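Local coordinates for protein metallo-beta-lactamase (Simiduia agarivorans, PDB 6MFI) that probably hydrolyses the amide bond of beta-lactam antibiotics, using a pair of zinc ions, as a metallo-beta-lactamase of subclass B3, at residues A[77-82]-A[113-118]; A[41-46]-A[62-67]; A[106-111]-A[130-135]. All coordinates share one frame; numbering follows the deposited sequence.

Contact 1: A[77-82]-A[113-118]; sequences LIDSGT and IDHVGG. With ZN (zinc ion), chain B.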
ATOM      1  N   LEU A  77       6.052  -1.683  -8.900  1.00  9.85           N
ATOM      2  CA  LEU A  77       5.676  -0.472  -8.181  1.00  9.78           C
ATOM      3  C   LEU A  77       4.296  -0.673  -7.576  1.00  9.64           C
ATOM      4  O   LEU A  77       3.336  -0.959  -8.299  1.00 10.48           O
ATOM      5  CB  LEU A  77       5.688   0.747  -9.108  1.00  9.22           C
ATOM      6  CG  LEU A  77       5.230   2.073  -8.499  1.00  8.96           C
ATOM      7  CD1 LEU A  77       6.174   2.505  -7.391  1.00  9.38           C
ATOM      8  CD2 LEU A  77       5.133   3.143  -9.572  1.00  8.86           C
ATOM      9  N   ILE A  78       4.198  -0.528  -6.258  1.00  9.34           N
ATOM     10  CA  ILE A  78       2.938  -0.676  -5.541  1.00  9.26           C
ATOM     11  C   ILE A  78       2.397   0.708  -5.217  1.00  8.97           C
ATOM     12  O   ILE A  78       3.127   1.560  -4.691  1.00  9.01           O
ATOM     13  CB  ILE A  78       3.113  -1.512  -4.262  1.00  9.63           C
ATOM     14  CG1 ILE A  78       4.013  -2.719  -4.527  1.00 10.09           C
ATOM     15  CG2 ILE A  78       1.758  -1.961  -3.732  1.00  9.66           C
ATOM     16  CD1 ILE A  78       4.531  -3.378  -3.268  1.00 18.97           C
ATOM     17  N   ASP A  79       1.122   0.931  -5.545  1.00  8.79           N
ATOM     18  CA  ASP A  79       0.397   2.167  -5.262  1.00  8.84           C
ATOM     19  C   ASP A  79       0.921   3.339  -6.084  1.00  9.58           C
ATOM     20  O   ASP A  79       2.077   3.348  -6.518  1.00  8.90           O
ATOM     21  CB  ASP A  79       0.445   2.500  -3.768  1.00  8.82           C
ATOM     22  CG  ASP A  79      -0.536   1.679  -2.956  1.00  8.96           C
ATOM     23  OD1 ASP A  79      -1.408   1.023  -3.563  1.00  9.61           O
ATOM     24  OD2 ASP A  79      -0.438   1.690  -1.712  1.00  9.38           O
ATOM     25  N   SER A  80       0.062   4.336  -6.297  1.00  8.51           N
ATOM     26  CA  SER A  80       0.386   5.499  -7.107  1.00  8.54           C
ATOM     27  C   SER A  80       0.156   6.824  -6.400  1.00  9.89           C
ATOM     28  O   SER A  80       0.622   7.855  -6.897  1.00  8.90           O
ATOM     29  CB  SER A  80      -0.444   5.493  -8.400  1.00  9.78           C
ATOM     30  OG  SER A  80      -1.815   5.722  -8.114  1.00  9.77           O
ATOM     31  N   GLY A  81      -0.545   6.835  -5.272  1.00  9.75           N
ATOM     32  CA  GLY A  81      -1.017   8.083  -4.714  1.00  9.81           C
ATOM     33  C   GLY A  81      -2.138   8.645  -5.575  1.00 10.03           C
ATOM     34  O   GLY A  81      -2.703   7.975  -6.438  1.00  9.72           O
ATOM     35  N   THR A  82      -2.454   9.911  -5.322  1.00 10.27           N
ATOM     36  CA  THR A  82      -3.450  10.595  -6.133  1.00 10.78           C
ATOM     37  C   THR A  82      -2.884  10.871  -7.524  1.00 11.25           C
ATOM     38  O   THR A  82      -1.721  10.583  -7.825  1.00  9.65           O
ATOM     39  CB  THR A  82      -3.891  11.895  -5.462  1.00 10.49           C
ATOM     40  OG1 THR A  82      -2.790  12.811  -5.420  1.00 10.79           O
ATOM     41  CG2 THR A  82      -4.374  11.630  -4.044  1.00 10.60           C
ATOM     42  N   ILE A 113      -8.910   6.597  -3.699  1.00 11.70           N
ATOM     43  CA  ILE A 113      -8.340   7.591  -4.607  1.00 12.04           C
ATOM     44  C   ILE A 113      -6.983   8.081  -4.119  1.00 11.96           C
ATOM     45  O   ILE A 113      -6.122   8.450  -4.927  1.00  9.68           O
ATOM     46  CB  ILE A 113      -9.328   8.761  -4.802  1.00 13.12           C
ATOM     47  CG1 ILE A 113      -8.787   9.763  -5.825  1.00 13.06           C
ATOM     48  CG2 ILE A 113      -9.623   9.445  -3.474  1.00 14.03           C
ATOM     49  CD1 ILE A 113      -9.673  10.972  -6.030  1.00 13.89           C
ATOM     50  N   ASP A 114      -6.757   8.089  -2.803  1.00 12.51           N
ATOM     51  CA  ASP A 114      -5.485   8.582  -2.290  1.00 12.69           C
ATOM     52  C   ASP A 114      -4.339   7.602  -2.507  1.00 11.33           C
ATOM     53  O   ASP A 114      -3.190   7.953  -2.223  1.00 11.00           O
ATOM     54  CB  ASP A 114      -5.604   8.918  -0.802  1.00 13.91           C
ATOM     55  CG  ASP A 114      -6.135   7.763   0.020  1.00 15.59           C
ATOM     56  OD1 ASP A 114      -7.103   7.113  -0.423  1.00 16.05           O
ATOM     57  OD2 ASP A 114      -5.586   7.511   1.113  1.00 17.10           O
ATOM     58  N   HIS A 115      -4.614   6.399  -3.006  1.00 10.32           N
ATOM     59  CA  HIS A 115      -3.578   5.405  -3.245  1.00 10.37           C
ATOM     60  C   HIS A 115      -3.481   4.947  -4.693  1.00  9.83           C
ATOM     61  O   HIS A 115      -2.390   4.573  -5.128  1.00  8.64           O
ATOM     62  CB  HIS A 115      -3.802   4.173  -2.354  1.00 11.07           C
ATOM     63  CG  HIS A 115      -3.853   4.489  -0.892  1.00 11.94           C
ATOM     64  ND1 HIS A 115      -2.773   4.996  -0.201  1.00 12.24           N
ATOM     65  CD2 HIS A 115      -4.857   4.377   0.008  1.00 12.51           C
ATOM     66  CE1 HIS A 115      -3.110   5.180   1.063  1.00 12.90           C
ATOM     67  NE2 HIS A 115      -4.368   4.810   1.217  1.00 12.59           N
ATOM     68  N   VAL A 116      -4.579   4.966  -5.447  1.00  9.78           N
ATOM     69  CA  VAL A 116      -4.571   4.481  -6.823  1.00  9.76           C
ATOM     70  C   VAL A 116      -5.157   5.536  -7.751  1.00  9.27           C
ATOM     71  O   VAL A 116      -5.472   5.248  -8.912  1.00  8.94           O
ATOM     72  CB  VAL A 116      -5.341   3.153  -6.949  1.00  9.56           C
ATOM     73  CG1 VAL A 116      -4.678   2.069  -6.115  1.00  9.42           C
ATOM     74  CG2 VAL A 116      -6.790   3.342  -6.531  1.00  9.77           C
ATOM     75  N   GLY A 117      -5.304   6.763  -7.250  1.00  9.69           N
ATOM     76  CA  GLY A 117      -5.907   7.813  -8.057  1.00  9.73           C
ATOM     77  C   GLY A 117      -5.103   8.141  -9.301  1.00  9.83           C
ATOM     78  O   GLY A 117      -5.668   8.451 -10.353  1.00 10.25           O
ATOM     79  N   GLY A 118      -3.779   8.075  -9.200  1.00  9.55           N
ATOM     80  CA  GLY A 118      -2.924   8.370 -10.333  1.00  9.71           C
ATOM     81  C   GLY A 118      -2.355   7.132 -10.992  1.00  9.54           C
ATOM     82  O   GLY A 118      -1.312   7.195 -11.648  1.00 10.50           O
TER
HETATM   83 ZN    ZN B 401      -5.784   5.987   2.437  1.00 10.69          ZN
HETATM   84  O   HOH W   1      -0.403   4.283  -1.062  1.00 13.57           O
HETATM   85  O   HOH W   2      -7.759   5.820   2.309  1.00 11.01           O
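The carbonyl oxygen of His115 receives two backbone N-H groups from the turn after strand 74-78. Ser80 N reaches His115 O at 2.7 Å, almost straight at 167°, and Gly81 N adds a weak, bent bond to the same oxygen. In return, Gly118 N donates to Gly81 O at 3.0 Å, tilted from the carbonyl plane, so the two backbones are laced together in both directions. Ser80 OG lies between its own backbone N and C=O (chi1 69°), which turns it in to lean against Val116 CA and the carbonyl carbon of Gly118. The backbone oxygen Asp114 O is buried without a hydrogen-bond partner in the model; its close neighbour is Gly81 CA, 3.3 Å from Asp114 O, a CA-H...O contact.

The side chains of Asp114 and His115 start out away from 77-82 and reach the metal. The two residues close the HXHXDH signature of the family, and Asp114 OD2 (2.0 Å) and His115 NE2 (2.2 Å) bind one zinc ion together with water 2 and His253. Asp114 CG lies 3.5 Å above the His115 ring plane, offset toward the rim.

A second shell sets the ring. Asp79 and His115 run side by side in the same direction, with carboxylate and ring planes 25° apart, and water 1 bridges them: it accepts from His115 ND1 and donates to Asp79 OD2 at 2.7 Å. Asp79 OD2 also pairs with Tyr210 OH, and Asp79 OD1 with Ser109 N, which fixes the carboxylate's rotation. Because ND1 is the donor of that water-mediated chain, NE2 is left with its lone pair for zinc, and the nearby carboxylate would probably make the imidazole a more electron-rich ligand.

Contact 2: A[41-46]-A[62-67]; sequences DAWDKP and CGIAAI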
ATOM      1  N   ASP A  41       1.179  13.609   7.183  1.00 15.74           N
ATOM      2  CA  ASP A  41       1.337  14.768   6.322  1.00 16.45           C
ATOM      3  C   ASP A  41       0.268  14.773   5.229  1.00 16.75           C
ATOM      4  O   ASP A  41      -0.517  13.832   5.078  1.00 16.85           O
ATOM      5  CB  ASP A  41       2.733  14.784   5.703  1.00 16.63           C
ATOM      6  CG  ASP A  41       3.384  16.149   5.767  1.00 17.47           C
ATOM      7  OD1 ASP A  41       2.651  17.160   5.722  1.00 17.53           O
ATOM      8  OD2 ASP A  41       4.628  16.211   5.862  1.00 17.75           O
ATOM      9  N   ALA A  42       0.245  15.861   4.461  1.00 17.36           N
ATOM     10  CA  ALA A  42      -0.697  15.975   3.357  1.00 17.43           C
ATOM     11  C   ALA A  42      -0.428  14.894   2.315  1.00 16.59           C
ATOM     12  O   ALA A  42       0.715  14.487   2.090  1.00 17.16           O
ATOM     13  CB  ALA A  42      -0.606  17.361   2.718  1.00 17.65           C
ATOM     14  N   TRP A  43      -1.504  14.429   1.677  1.00 16.20           N
ATOM     15  CA  TRP A  43      -1.385  13.325   0.729  1.00 15.77           C
ATOM     16  C   TRP A  43      -0.534  13.709  -0.474  1.00 14.86           C
ATOM     17  O   TRP A  43       0.241  12.890  -0.982  1.00 15.05           O
ATOM     18  CB  TRP A  43      -2.773  12.872   0.274  1.00 16.65           C
ATOM     19  CG  TRP A  43      -3.576  12.194   1.339  1.00 18.10           C
ATOM     20  CD1 TRP A  43      -3.119  11.708   2.528  1.00 18.86           C
ATOM     21  CD2 TRP A  43      -4.983  11.928   1.310  1.00 19.04           C
ATOM     22  NE1 TRP A  43      -4.155  11.154   3.243  1.00 19.49           N
ATOM     23  CE2 TRP A  43      -5.309  11.277   2.516  1.00 19.52           C
ATOM     24  CE3 TRP A  43      -5.999  12.179   0.383  1.00 19.36           C
ATOM     25  CZ2 TRP A  43      -6.609  10.872   2.818  1.00 19.80           C
ATOM     26  CZ3 TRP A  43      -7.287  11.774   0.683  1.00 19.79           C
ATOM     27  CH2 TRP A  43      -7.581  11.129   1.890  1.00 19.94           C
ATOM     28  N   ASP A  44      -0.663  14.948  -0.945  1.00 14.28           N
ATOM     29  CA  ASP A  44       0.024  15.399  -2.147  1.00 13.66           C
ATOM     30  C   ASP A  44       1.251  16.251  -1.850  1.00 13.65           C
ATOM     31  O   ASP A  44       1.763  16.916  -2.756  1.00 13.48           O
ATOM     32  CB  ASP A  44      -0.942  16.174  -3.046  1.00 14.20           C
ATOM     33  CG  ASP A  44      -2.123  15.335  -3.494  1.00 14.21           C
ATOM     34  OD1 ASP A  44      -1.944  14.115  -3.700  1.00 13.83           O
ATOM     35  OD2 ASP A  44      -3.228  15.894  -3.649  1.00 13.98           O
ATOM     36  N   LYS A  45       1.733  16.252  -0.613  1.00 14.08           N
ATOM     37  CA  LYS A  45       2.920  17.034  -0.289  1.00 15.92           C
ATOM     38  C   LYS A  45       4.160  16.344  -0.845  1.00 16.20           C
ATOM     39  O   LYS A  45       4.366  15.152  -0.590  1.00 16.22           O
ATOM     40  CB  LYS A  45       3.053  17.222   1.220  1.00 17.45           C
ATOM     41  CG  LYS A  45       4.285  18.019   1.624  1.00 18.96           C
ATOM     42  CD  LYS A  45       4.352  18.229   3.126  1.00 20.61           C
ATOM     43  CE  LYS A  45       5.553  19.079   3.508  1.00 22.10           C
ATOM     44  NZ  LYS A  45       5.516  20.418   2.855  1.00 23.36           N
ATOM     45  N   PRO A  46       4.999  17.047  -1.604  1.00 16.40           N
ATOM     46  CA  PRO A  46       6.188  16.405  -2.177  1.00 16.07           C
ATOM     47  C   PRO A  46       7.156  15.952  -1.094  1.00 15.96           C
ATOM     48  O   PRO A  46       7.344  16.623  -0.078  1.00 16.88           O
ATOM     49  CB  PRO A  46       6.800  17.504  -3.054  1.00 16.99           C
ATOM     50  CG  PRO A  46       5.684  18.472  -3.299  1.00 17.61           C
ATOM     51  CD  PRO A  46       4.847  18.439  -2.060  1.00 17.23           C
ATOM     52  N   CYS A  62       4.959  12.549   1.280  1.00 14.96           N
ATOM     53  CA  CYS A  62       5.057  12.597   2.734  1.00 15.98           C
ATOM     54  C   CYS A  62       3.829  12.021   3.423  1.00 16.14           C
ATOM     55  O   CYS A  62       3.901  11.685   4.610  1.00 17.38           O
ATOM     56  CB  CYS A  62       5.280  14.035   3.210  1.00 17.04           C
ATOM     57  SG  CYS A  62       6.787  14.822   2.605  1.00 18.25           S
ATOM     58  N   GLY A  63       2.710  11.895   2.712  1.00 15.10           N
ATOM     59  CA  GLY A  63       1.486  11.402   3.313  1.00 15.24           C
ATOM     60  C   GLY A  63       0.996  10.088   2.738  1.00 14.38           C
ATOM     61  O   GLY A  63       0.228   9.373   3.390  1.00 14.74           O
ATOM     62  N   ILE A  64       1.429   9.755   1.524  1.00 13.76           N
ATOM     63  CA  ILE A  64       0.999   8.542   0.837  1.00 12.34           C
ATOM     64  C   ILE A  64       2.232   7.764   0.400  1.00 12.31           C
ATOM     65  O   ILE A  64       3.161   8.337  -0.181  1.00 12.10           O
ATOM     66  CB  ILE A  64       0.100   8.857  -0.373  1.00 11.98           C
ATOM     67  CG1 ILE A  64      -1.194   9.533   0.086  1.00 13.24           C
ATOM     68  CG2 ILE A  64      -0.205   7.589  -1.158  1.00 10.96           C
ATOM     69  CD1 ILE A  64      -2.037   8.680   1.011  1.00 13.50           C
ATOM     70  N   ALA A  65       2.236   6.462   0.670  1.00 11.39           N
ATOM     71  CA  ALA A  65       3.380   5.616   0.374  1.00 11.09           C
ATOM     72  C   ALA A  65       3.283   5.018  -1.025  1.00  9.96           C
ATOM     73  O   ALA A  65       2.195   4.721  -1.527  1.00  9.70           O
ATOM     74  CB  ALA A  65       3.498   4.491   1.403  1.00 10.98           C
ATOM     75  N   ALA A  66       4.446   4.852  -1.650  1.00  9.71           N
ATOM     76  CA  ALA A  66       4.587   4.122  -2.902  1.00  9.41           C
ATOM     77  C   ALA A  66       5.884   3.334  -2.825  1.00  9.69           C
ATOM     78  O   ALA A  66       6.937   3.904  -2.530  1.00 10.74           O
ATOM     79  CB  ALA A  66       4.595   5.064  -4.111  1.00  9.22           C
ATOM     80  N   ILE A  67       5.806   2.030  -3.073  1.00 10.12           N
ATOM     81  CA  ILE A  67       6.922   1.119  -2.851  1.00 11.04           C
ATOM     82  C   ILE A  67       7.465   0.673  -4.202  1.00 10.84           C
ATOM     83  O   ILE A  67       6.733   0.089  -5.013  1.00 10.86           O
ATOM     84  CB  ILE A  67       6.503  -0.087  -1.998  1.00 12.41           C
ATOM     85  CG1 ILE A  67       5.827   0.385  -0.709  1.00 12.64           C
ATOM     86  CG2 ILE A  67       7.706  -0.963  -1.685  1.00 13.34           C
ATOM     87  CD1 ILE A  67       6.676   1.329   0.115  1.00 13.00           C
TER
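A type I turn from Ala42 to Lys45 sets segment 41-46 against the loop between strands 56-58 and 67-71, the two backbones coming nearest at Trp43 and Gly63, whose CA atoms lie 4.3 Å apart. Both are loops on the metal-site edge of the metallo-beta-lactamase fold, and a disulfide from Cys62 to Cys37 ties the second loop to the N-terminal region. The one direct hydrogen bond between the segments runs from Cys62 N to Lys45 O, long at 3.3 Å but nearly straight at 174°. Thr61 OG1 strengthens the join from just outside, bonding to Trp43 O as well as to the amides of Gly63 and Ile64. Gly63 packs close against Asp41 O and Ala42 O, where a side chain would have no room, and its CA makes a C-H contact with Ala42 O at 3.4 Å.

Trp43 and Ile64 carry the apolar part. CD1 of Ile64 stands over the five-membered ring of the indole, 3.9 Å from the centroid and 25° off the normal, a CH-pi contact, while CG1 rests alongside Trp43 CB. The ethyl branch can do this because CG1 lies beside the backbone N and chi2 (-61°) folds CD1 back over the ring. The same two side chains touch Asp114 and His253, so the pair packs against ligands of one zinc ion. Next to the disulfide, Asp41 lays CB and OD2 against Cys62 CB, with OD2 itself bonded to Ala38 N, and the disulfide sulfur, Cys62 SG, sits 3.3 Å from Pro46 O.

Contact 3: A[106-111]-A[130-135]; sequences LLHSHE and LYASPA. With ZN (zinc ion), chain C.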
ATOM      1  N   LEU A 106       2.497  -2.994 -11.980  1.00 10.71           N
ATOM      2  CA  LEU A 106       1.887  -2.082 -11.021  1.00 10.68           C
ATOM      3  C   LEU A 106       0.970  -2.868 -10.093  1.00 11.12           C
ATOM      4  O   LEU A 106       0.118  -3.633 -10.558  1.00 12.07           O
ATOM      5  CB  LEU A 106       1.098  -0.980 -11.731  1.00  9.26           C
ATOM      6  CG  LEU A 106       1.890   0.059 -12.524  1.00 10.77           C
ATOM      7  CD1 LEU A 106       0.948   0.934 -13.330  1.00 10.60           C
ATOM      8  CD2 LEU A 106       2.748   0.907 -11.598  1.00 10.33           C
ATOM      9  N   LEU A 107       1.149  -2.681  -8.790  1.00 10.74           N
ATOM     10  CA  LEU A 107       0.308  -3.297  -7.775  1.00 10.31           C
ATOM     11  C   LEU A 107      -0.364  -2.211  -6.945  1.00  9.76           C
ATOM     12  O   LEU A 107      -0.074  -1.021  -7.083  1.00  9.01           O
ATOM     13  CB  LEU A 107       1.120  -4.238  -6.875  1.00 11.05           C
ATOM     14  CG  LEU A 107       1.936  -5.320  -7.585  1.00 11.95           C
ATOM     15  CD1 LEU A 107       2.715  -6.154  -6.577  1.00 12.18           C
ATOM     16  CD2 LEU A 107       1.036  -6.201  -8.438  1.00 12.80           C
ATOM     17  N   HIS A 108      -1.271  -2.635  -6.068  1.00 10.22           N
ATOM     18  CA  HIS A 108      -2.054  -1.703  -5.271  1.00 10.34           C
ATOM     19  C   HIS A 108      -2.253  -2.254  -3.869  1.00 10.99           C
ATOM     20  O   HIS A 108      -2.217  -3.467  -3.646  1.00 11.13           O
ATOM     21  CB  HIS A 108      -3.423  -1.425  -5.910  1.00 10.36           C
ATOM     22  CG  HIS A 108      -4.354  -2.598  -5.876  1.00 10.11           C
ATOM     23  ND1 HIS A 108      -5.034  -2.977  -4.737  1.00 10.17           N
ATOM     24  CD2 HIS A 108      -4.720  -3.476  -6.840  1.00 10.20           C
ATOM     25  CE1 HIS A 108      -5.773  -4.039  -5.000  1.00 10.62           C
ATOM     26  NE2 HIS A 108      -5.602  -4.361  -6.270  1.00 10.66           N
ATOM     27  N   SER A 109      -2.470  -1.342  -2.922  1.00 11.20           N
ATOM     28  CA  SER A 109      -2.903  -1.718  -1.584  1.00 12.01           C
ATOM     29  C   SER A 109      -4.417  -1.878  -1.576  1.00 11.83           C
ATOM     30  O   SER A 109      -4.928  -3.002  -1.553  1.00 11.91           O
ATOM     31  CB  SER A 109      -2.461  -0.675  -0.557  1.00 12.22           C
ATOM     32  OG  SER A 109      -2.921   0.618  -0.912  1.00 12.41           O
ATOM     33  N   HIS A 110      -5.142  -0.761  -1.601  1.00 11.57           N
ATOM     34  CA  HIS A 110      -6.589  -0.789  -1.752  1.00 11.12           C
ATOM     35  C   HIS A 110      -7.018   0.331  -2.690  1.00 10.86           C
ATOM     36  O   HIS A 110      -6.273   1.280  -2.943  1.00 11.36           O
ATOM     37  CB  HIS A 110      -7.311  -0.688  -0.400  1.00 11.30           C
ATOM     38  CG  HIS A 110      -7.060   0.589   0.337  1.00 11.21           C
ATOM     39  ND1 HIS A 110      -6.112   0.699   1.331  1.00 11.36           N
ATOM     40  CD2 HIS A 110      -7.650   1.804   0.244  1.00 11.35           C
ATOM     41  CE1 HIS A 110      -6.121   1.931   1.810  1.00 11.56           C
ATOM     42  NE2 HIS A 110      -7.046   2.621   1.168  1.00 11.27           N
ATOM     43  N   GLU A 111      -8.243   0.205  -3.198  1.00 10.37           N
ATOM     44  CA  GLU A 111      -8.729   0.981  -4.339  1.00 10.57           C
ATOM     45  C   GLU A 111      -9.303   2.338  -3.952  1.00 10.81           C
ATOM     46  O   GLU A 111     -10.321   2.761  -4.508  1.00 10.69           O
ATOM     47  CB  GLU A 111      -9.764   0.157  -5.101  1.00 11.44           C
ATOM     48  CG  GLU A 111     -10.942  -0.317  -4.253  1.00 12.73           C
ATOM     49  CD  GLU A 111     -10.680  -1.629  -3.535  1.00 13.44           C
ATOM     50  OE1 GLU A 111     -11.644  -2.396  -3.332  1.00 14.26           O
ATOM     51  OE2 GLU A 111      -9.514  -1.894  -3.168  1.00 13.63           O
ATOM     52  N   LEU A 130      -1.046  -3.559 -15.060  1.00 13.53           N
ATOM     53  CA  LEU A 130      -1.589  -3.329 -13.730  1.00 13.11           C
ATOM     54  C   LEU A 130      -2.346  -4.568 -13.269  1.00 13.50           C
ATOM     55  O   LEU A 130      -3.299  -4.998 -13.927  1.00 13.58           O
ATOM     56  CB  LEU A 130      -2.500  -2.102 -13.731  1.00 13.35           C
ATOM     57  CG  LEU A 130      -3.376  -1.847 -12.507  1.00 13.58           C
ATOM     58  CD1 LEU A 130      -2.529  -1.665 -11.258  1.00 13.63           C
ATOM     59  CD2 LEU A 130      -4.234  -0.623 -12.759  1.00 13.41           C
ATOM     60  N   TYR A 131      -1.914  -5.140 -12.150  1.00 14.38           N
ATOM     61  CA  TYR A 131      -2.574  -6.284 -11.540  1.00 15.30           C
ATOM     62  C   TYR A 131      -3.417  -5.815 -10.362  1.00 14.06           C
ATOM     63  O   TYR A 131      -2.980  -4.979  -9.567  1.00 12.62           O
ATOM     64  CB  TYR A 131      -1.553  -7.322 -11.069  1.00 17.33           C
ATOM     65  CG  TYR A 131      -0.814  -8.025 -12.186  1.00 19.54           C
ATOM     66  CD1 TYR A 131       0.302  -7.447 -12.778  1.00 20.27           C
ATOM     67  CD2 TYR A 131      -1.229  -9.269 -12.646  1.00 21.46           C
ATOM     68  CE1 TYR A 131       0.982  -8.085 -13.796  1.00 21.47           C
ATOM     69  CE2 TYR A 131      -0.554  -9.915 -13.666  1.00 22.35           C
ATOM     70  CZ  TYR A 131       0.550  -9.318 -14.237  1.00 22.44           C
ATOM     71  OH  TYR A 131       1.227  -9.954 -15.252  1.00 23.81           O
ATOM     72  N   ALA A 132      -4.628  -6.357 -10.252  1.00 14.13           N
ATOM     73  CA  ALA A 132      -5.550  -5.918  -9.218  1.00 13.54           C
ATOM     74  C   ALA A 132      -6.481  -7.057  -8.835  1.00 14.00           C
ATOM     75  O   ALA A 132      -6.802  -7.919  -9.655  1.00 14.87           O
ATOM     76  CB  ALA A 132      -6.367  -4.704  -9.676  1.00 13.26           C
ATOM     77  N   SER A 133      -6.914  -7.045  -7.573  1.00 13.87           N
ATOM     78  CA  SER A 133      -7.929  -7.978  -7.122  1.00 14.71           C
ATOM     79  C   SER A 133      -9.241  -7.705  -7.857  1.00 14.49           C
ATOM     80  O   SER A 133      -9.453  -6.607  -8.379  1.00 13.70           O
ATOM     81  CB  SER A 133      -8.124  -7.856  -5.610  1.00 14.86           C
ATOM     82  OG  SER A 133      -8.557  -6.556  -5.255  1.00 14.20           O
ATOM     83  N   PRO A 134     -10.132  -8.702  -7.926  1.00 15.06           N
ATOM     84  CA  PRO A 134     -11.397  -8.501  -8.657  1.00 15.03           C
ATOM     85  C   PRO A 134     -12.201  -7.295  -8.196  1.00 15.55           C
ATOM     86  O   PRO A 134     -12.711  -6.546  -9.037  1.00 15.22           O
ATOM     87  CB  PRO A 134     -12.148  -9.814  -8.404  1.00 16.15           C
ATOM     88  CG  PRO A 134     -11.068 -10.822  -8.223  1.00 16.14           C
ATOM     89  CD  PRO A 134      -9.957 -10.103  -7.505  1.00 15.80           C
ATOM     90  N   ALA A 135     -12.331  -7.084  -6.884  1.00 16.48           N
ATOM     91  CA  ALA A 135     -13.089  -5.934  -6.401  1.00 16.98           C
ATOM     92  C   ALA A 135     -12.372  -4.627  -6.716  1.00 15.93           C
ATOM     93  O   ALA A 135     -13.012  -3.630  -7.069  1.00 15.93           O
ATOM     94  CB  ALA A 135     -13.342  -6.059  -4.900  1.00 18.59           C
TER
HETATM   95 ZN    ZN C 402      -8.528   4.020   2.006  0.82 10.05          ZN
HETATM   96  O   HOH W   3      -2.378  -5.408  -7.023  1.00  6.53           O
HETATM   97  O   HOH W   2      -7.759   5.820   2.309  1.00 11.01           O
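Tyr131 O takes a 2.6 Å hydrogen bond from water 3, which in turn accepts from His108 N. The water bridges the strands just where the 106-111 backbone leaves the sheet, beyond the backbone-to-backbone bond from Tyr131 N to Leu106 O, 3.0 Å long and nearly collinear with the carbonyl. Leu106 and Leu130 are paired there in parallel register, and their side chains share a face: Leu130 CD1 turns in to meet Leu106 CB at 3.7 Å. The side chains of Leu107 and Tyr131 cross at a slant, Leu107 CD2 touching Tyr131 CB.

Past the water, His108 replaces backbone with side chain as the link between the segments. Its NE2 accepts from Ser133 N at 3.3 Å, a fairly straight bond (156°) only 5° out of the ring plane, with Ala132 CA at the same edge. The other ring nitrogen, ND1, gives a weak bond to Ser109 O. A chi1 of 69° folds the His108 ring back over its own backbone, toward 130-135, where CD2 packs on Ala132 CB at 3.5 Å. These two bonds are consistent with a proton on ND1 and would hold the ring's rotation.

Two residues on, His110 NE2 binds the zinc ion of the three-histidine site at 2.2 Å, with His112, His188 and water 2, while Asp212 holds His110 ND1. Glu111, bent at chi2, brings OE1 near Ala135, at van der Waals distance, and its carboxylate bonds to Gly191 N and Thr189 OG1. Strands 103-107 and 129-132 form the ends of a beta-alpha-beta crossover: helix 119-126 covers Leu106 and Leu130, Ser133 N-caps helix 134-142 while its OG also bonds to Gly191 O, and strand 193-199 of the other sheet packs on Leu107, His108 and Ser133.

How the contacts relate
Along the chain, contact 2 closes before the others begin, whereas contacts 1 and 3 interleave, segment 106-111 falling between the two halves of contact 1. In space contact 1 is the middle one, its centre about 10 Å from each of the other two, which lie about 19 Å apart and do not touch. Contacts 1 and 3 stand at strand ends of the seven-stranded sheet, and segment 62-67 leads into its strand 67-71. Ile78 N to Ile67 O probably joins contacts 1 and 2, and Asp79 N to Leu107 O contacts 1 and 3. Water 2 bridges the two zinc ions, and contacts 1 and 3 supply part of the dinuclear site, completed by His112, His188 and His253.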